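Local coordinates for mandelate racemase/muconate lactonizing enzyme-like protein (Rubrobacter xylanophilus DSM 9941, PDB 2QQ6) that probably acts as a magnesium-dependent lyase of the enolase superfamily, related to mandelate racemase and muconate lactonizing enzyme, at residues V110-G115 and L371-G376; R120-Y125 and A340-H345. All blocks are in the same frame, centred on the assembly; numbering follows the deposited sequence.

Contact 1 (V110-G115 and L371-G376)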
# COMPACT_ATOMS: atom_id res chain seq x y z
N VAL B 110 17.30 -8.80 21.35
CA VAL B 110 15.93 -8.56 20.91
C VAL B 110 14.95 -9.71 21.13
O VAL B 110 13.84 -9.47 21.62
CB VAL B 110 15.89 -8.12 19.44
CG1 VAL B 110 14.90 -8.95 18.65
CG2 VAL B 110 15.52 -6.65 19.37
N TYR B 111 15.33 -10.94 20.78
CA TYR B 111 14.40 -12.05 20.98
C TYR B 111 13.92 -12.13 22.44
O TYR B 111 12.81 -12.62 22.71
CB TYR B 111 15.03 -13.38 20.53
CG TYR B 111 16.29 -13.81 21.24
CD1 TYR B 111 16.26 -14.33 22.53
CD2 TYR B 111 17.53 -13.72 20.59
CE1 TYR B 111 17.44 -14.76 23.16
CE2 TYR B 111 18.71 -14.16 21.22
CZ TYR B 111 18.66 -14.68 22.50
OH TYR B 111 19.82 -15.13 23.09
N ARG B 112 14.73 -11.64 23.37
CA ARG B 112 14.35 -11.65 24.78
C ARG B 112 13.39 -10.51 25.10
O ARG B 112 12.99 -10.30 26.25
CB ARG B 112 15.59 -11.58 25.68
CG ARG B 112 16.31 -12.91 25.85
CD ARG B 112 17.28 -12.86 27.02
NE ARG B 112 18.10 -14.07 27.15
CZ ARG B 112 17.61 -15.30 27.31
NH1 ARG B 112 16.30 -15.49 27.37
NH2 ARG B 112 18.44 -16.34 27.42
N LEU B 113 13.01 -9.77 24.07
CA LEU B 113 12.05 -8.69 24.25
C LEU B 113 10.78 -9.15 23.54
O LEU B 113 9.68 -8.64 23.81
CB LEU B 113 12.58 -7.39 23.62
CG LEU B 113 13.51 -6.54 24.48
CD1 LEU B 113 14.00 -5.39 23.67
CD2 LEU B 113 12.80 -6.04 25.71
N LEU B 114 10.94 -10.12 22.65
CA LEU B 114 9.83 -10.68 21.90
C LEU B 114 9.26 -11.94 22.55
O LEU B 114 8.70 -12.80 21.88
CB LEU B 114 10.27 -10.98 20.47
CG LEU B 114 10.71 -9.74 19.69
CD1 LEU B 114 11.16 -10.13 18.29
CD2 LEU B 114 9.56 -8.74 19.63
N GLY B 115 9.43 -12.03 23.87
CA GLY B 115 8.91 -13.18 24.59
C GLY B 115 9.91 -14.26 24.92
O GLY B 115 9.61 -15.14 25.72
N LEU B 371 22.43 -17.28 17.23
CA LEU B 371 22.15 -16.01 17.89
C LEU B 371 22.73 -15.86 19.28
O LEU B 371 22.59 -16.71 20.16
CB LEU B 371 20.65 -15.72 17.90
CG LEU B 371 20.22 -14.76 16.78
CD1 LEU B 371 18.75 -14.36 16.93
CD2 LEU B 371 21.10 -13.51 16.84
N THR B 372 23.40 -14.72 19.43
CA THR B 372 24.08 -14.31 20.65
C THR B 372 23.14 -13.75 21.70
O THR B 372 21.94 -13.62 21.47
CB THR B 372 25.12 -13.22 20.31
OG1 THR B 372 25.36 -12.42 21.47
CG2 THR B 372 24.60 -12.32 19.18
N GLU B 373 23.71 -13.43 22.86
CA GLU B 373 22.95 -12.84 23.96
C GLU B 373 23.30 -11.34 24.05
O GLU B 373 22.95 -10.65 25.01
CB GLU B 373 23.26 -13.55 25.28
CG GLU B 373 22.81 -15.00 25.28
CD GLU B 373 22.36 -15.49 26.65
OE1 GLU B 373 23.17 -15.44 27.60
OE2 GLU B 373 21.19 -15.92 26.78
N GLU B 374 23.98 -10.85 23.03
CA GLU B 374 24.35 -9.45 22.98
C GLU B 374 23.10 -8.62 22.79
O GLU B 374 22.30 -8.89 21.88
CB GLU B 374 25.34 -9.21 21.84
CG GLU B 374 26.68 -9.88 22.07
CD GLU B 374 27.38 -9.37 23.32
OE1 GLU B 374 27.91 -8.24 23.27
OE2 GLU B 374 27.39 -10.09 24.35
N PRO B 375 22.90 -7.60 23.64
CA PRO B 375 21.74 -6.72 23.56
C PRO B 375 21.47 -6.16 22.17
O PRO B 375 22.40 -5.90 21.41
CB PRO B 375 22.05 -5.63 24.59
CG PRO B 375 23.53 -5.65 24.68
CD PRO B 375 23.84 -7.12 24.66
N GLY B 376 20.19 -6.01 21.86
CA GLY B 376 19.76 -5.47 20.58
C GLY B 376 20.32 -6.14 19.33
O GLY B 376 21.31 -5.66 18.77
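Tyr111 reaches across to the backbone of Thr372, its hydroxyl giving a hydrogen bond to Thr372 O (OH to O 3.1 Å). The donor sits well above the carbonyl plane, while the oxygen lies at the edge of the ring. With CG between the backbone N and the carbonyl carbon (chi1 60°), the ring is swung across until its hydroxyl meets that carbonyl. This is the close-packed part: Tyr111 CD2 lies 3.9 Å from Leu371 CD1, the two side chains sliding past each other in opposite directions, and His331 of helix 323-334 meets the Tyr111 ring and also touches Leu371. Tyrosine suits a place that needs a greasy ring and one polar tip. Backbones come closest where Val110 faces Gly376, whose positive phi is less readily adopted by residues with a side chain.

The solvent side is looser and ionic. The extended chain of Arg112 carries NH2 to Glu373 OE2 (2.9 Å), a salt bridge lying nearly in the guanidinium plane, with the carboxylate turned 71° from that plane. Arg120 also binds this oxygen, so one carboxylate gathers two arginines. Thr372 shapes the loop itself as an ST turn, OG1 accepting from Glu374 N. The whole joins the loop between helix 86-106 and strand 121-127 to the chain following strand 368-370, consistent with the enolase superfamily, in which both chain ends contribute to the capping domain beside the barrel.

Contact 2 (R120-Y125 and A340-H345)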
# COMPACT_ATOMS: atom_id res chain seq x y z
N ARG B 120 18.00 -21.24 19.58
CA ARG B 120 19.05 -20.22 19.52
C ARG B 120 19.68 -20.04 18.14
O ARG B 120 20.19 -18.97 17.83
CB ARG B 120 20.13 -20.53 20.55
CG ARG B 120 20.80 -19.27 21.10
CD ARG B 120 19.95 -18.60 22.18
NE ARG B 120 20.63 -18.62 23.48
CZ ARG B 120 20.03 -18.41 24.65
NH1 ARG B 120 18.71 -18.17 24.69
NH2 ARG B 120 20.72 -18.43 25.79
N ARG B 121 19.65 -21.09 17.32
CA ARG B 121 20.21 -20.99 15.98
C ARG B 121 19.15 -21.36 14.95
O ARG B 121 18.50 -22.41 15.07
CB ARG B 121 21.43 -21.89 15.81
CG ARG B 121 21.14 -23.36 15.64
CD ARG B 121 22.45 -24.09 15.36
NE ARG B 121 22.28 -25.28 14.54
CZ ARG B 121 23.23 -25.76 13.74
NH1 ARG B 121 24.40 -25.14 13.68
NH2 ARG B 121 23.01 -26.84 13.01
N VAL B 122 18.98 -20.48 13.96
CA VAL B 122 17.98 -20.65 12.91
C VAL B 122 18.49 -21.08 11.54
O VAL B 122 19.45 -20.54 10.99
CB VAL B 122 17.12 -19.37 12.76
CG1 VAL B 122 17.09 -18.62 14.08
CG2 VAL B 122 17.64 -18.48 11.62
N ARG B 123 17.78 -22.05 10.98
CA ARG B 123 18.09 -22.62 9.68
C ARG B 123 17.60 -21.76 8.52
O ARG B 123 16.50 -21.19 8.56
CB ARG B 123 17.49 -24.01 9.62
CG ARG B 123 17.55 -24.68 8.30
CD ARG B 123 16.65 -25.87 8.37
NE ARG B 123 16.50 -26.52 7.08
CZ ARG B 123 15.58 -27.43 6.81
NH1 ARG B 123 14.73 -27.80 7.76
NH2 ARG B 123 15.52 -27.98 5.61
N LEU B 124 18.42 -21.68 7.48
CA LEU B 124 18.10 -20.90 6.29
C LEU B 124 17.85 -21.78 5.09
O LEU B 124 18.02 -23.00 5.16
CB LEU B 124 19.26 -19.97 5.95
CG LEU B 124 19.75 -19.02 7.02
CD1 LEU B 124 21.11 -18.53 6.63
CD2 LEU B 124 18.77 -17.88 7.20
N TYR B 125 17.44 -21.14 3.99
CA TYR B 125 17.24 -21.81 2.71
C TYR B 125 17.86 -20.89 1.65
O TYR B 125 17.84 -19.65 1.79
CB TYR B 125 15.75 -22.13 2.44
CG TYR B 125 14.81 -21.02 1.98
CD1 TYR B 125 14.82 -20.58 0.66
CD2 TYR B 125 13.83 -20.50 2.84
CE1 TYR B 125 13.87 -19.66 0.19
CE2 TYR B 125 12.88 -19.58 2.38
CZ TYR B 125 12.91 -19.17 1.05
OH TYR B 125 11.95 -18.31 0.56
N ALA B 340 10.10 -22.45 10.59
CA ALA B 340 10.54 -23.50 9.68
C ALA B 340 11.89 -23.16 9.05
O ALA B 340 12.91 -23.73 9.43
CB ALA B 340 9.49 -23.71 8.61
N VAL B 341 11.91 -22.25 8.07
CA VAL B 341 13.15 -21.83 7.42
C VAL B 341 13.11 -20.39 6.97
O VAL B 341 12.10 -19.90 6.47
CB VAL B 341 13.51 -22.67 6.17
CG1 VAL B 341 14.63 -23.65 6.50
CG2 VAL B 341 12.28 -23.38 5.64
N LEU B 342 14.25 -19.72 7.14
CA LEU B 342 14.38 -18.33 6.74
C LEU B 342 15.11 -18.30 5.40
O LEU B 342 15.97 -19.15 5.12
CB LEU B 342 15.16 -17.55 7.82
CG LEU B 342 15.53 -16.10 7.54
CD1 LEU B 342 14.31 -15.32 7.13
CD2 LEU B 342 16.15 -15.50 8.77
N GLU B 343 14.75 -17.34 4.56
CA GLU B 343 15.35 -17.23 3.25
C GLU B 343 16.62 -16.40 3.21
O GLU B 343 16.78 -15.43 3.95
CB GLU B 343 14.35 -16.62 2.26
CG GLU B 343 15.01 -16.04 1.01
CD GLU B 343 14.02 -15.61 -0.04
OE1 GLU B 343 12.91 -15.18 0.33
OE2 GLU B 343 14.35 -15.68 -1.25
N TRP B 344 17.53 -16.83 2.34
CA TRP B 344 18.78 -16.12 2.10
C TRP B 344 18.75 -15.99 0.59
O TRP B 344 18.54 -16.97 -0.12
CB TRP B 344 19.99 -16.92 2.57
CG TRP B 344 21.28 -16.16 2.38
CD1 TRP B 344 21.55 -14.88 2.78
CD2 TRP B 344 22.47 -16.63 1.72
NE1 TRP B 344 22.82 -14.52 2.41
CE2 TRP B 344 23.41 -15.57 1.76
CE3 TRP B 344 22.83 -17.84 1.11
CZ2 TRP B 344 24.69 -15.69 1.20
CZ3 TRP B 344 24.10 -17.95 0.56
CH2 TRP B 344 25.02 -16.88 0.61
N HIS B 345 18.94 -14.77 0.10
CA HIS B 345 18.88 -14.50 -1.33
C HIS B 345 20.21 -13.88 -1.80
O HIS B 345 20.24 -13.19 -2.82
CB HIS B 345 17.71 -13.54 -1.57
CG HIS B 345 17.26 -13.44 -2.99
ND1 HIS B 345 18.01 -12.84 -3.98
CD2 HIS B 345 16.10 -13.82 -3.59
CE1 HIS B 345 17.34 -12.86 -5.12
NE2 HIS B 345 16.18 -13.45 -4.91
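Tyr125 has CG between its backbone N and carbonyl carbon (chi1 78°), and Glu343 has CG anti to its N (chi1 161°); together these bring the ring and the glutamate chain alongside one another, crossing obliquely. The strands 121-125 and 342-344 run parallel in register, Leu124 beside Leu342. Leu342 N bonds to Arg123 O (3.0 Å, 174° at the hydrogen), Leu342 O takes Tyr125 N, and Trp344 N bonds to Tyr125 O (2.9 Å). Pairing the first barrel strand with the last in this way closes the TIM-type barrel of the enolase superfamily. Tyr125 and Glu343 turn to the face nearer the magnesium ion, the side chain of Glu343 about 6 Å from the ion; Tyr125 OH binds Lys169, and Glu343 OE1 accepts from Asn319 N. With an alanine here instead of Tyr125, Lys169 would probably lose its hydroxyl partner and the ring's place beside Val341 and Glu343 would be left unfilled. On the other face Leu124 CD2 lies 3.7 Å from Leu342 CB; these branched apolar chains suit greasy surroundings, Leu342 on Ala329 and Cys333 of helix 323-334, Leu124 against Ile369. Arg123, extended, passes its guanidinium face over Val341 CG1 (NE to CG1 3.5 Å) toward a salt bridge with Glu212.

The centres of the two contacts lie about 17 Å apart, yet they touch through Arg120, which starts the 120-125 segment. Arg120 NH2 forms a salt bridge with Glu373 OE2 (2.7 Å), and Leu371 N is probably hydrogen-bonded to Arg120 O (2.9 Å). Along the chain the order is 110-115, 120-125, 340-345, 371-376, so contact 2 falls wholly within the span bracketed by contact 1. Strand 121-127 ties them together, pairing with both 342-344 and antiparallel 368-370, while helix 323-334 backs both contacts. Contact 2 thus closes the barrel near the magnesium site, and contact 1 fastens the chain entering it to the chain leaving it, farther from the metal.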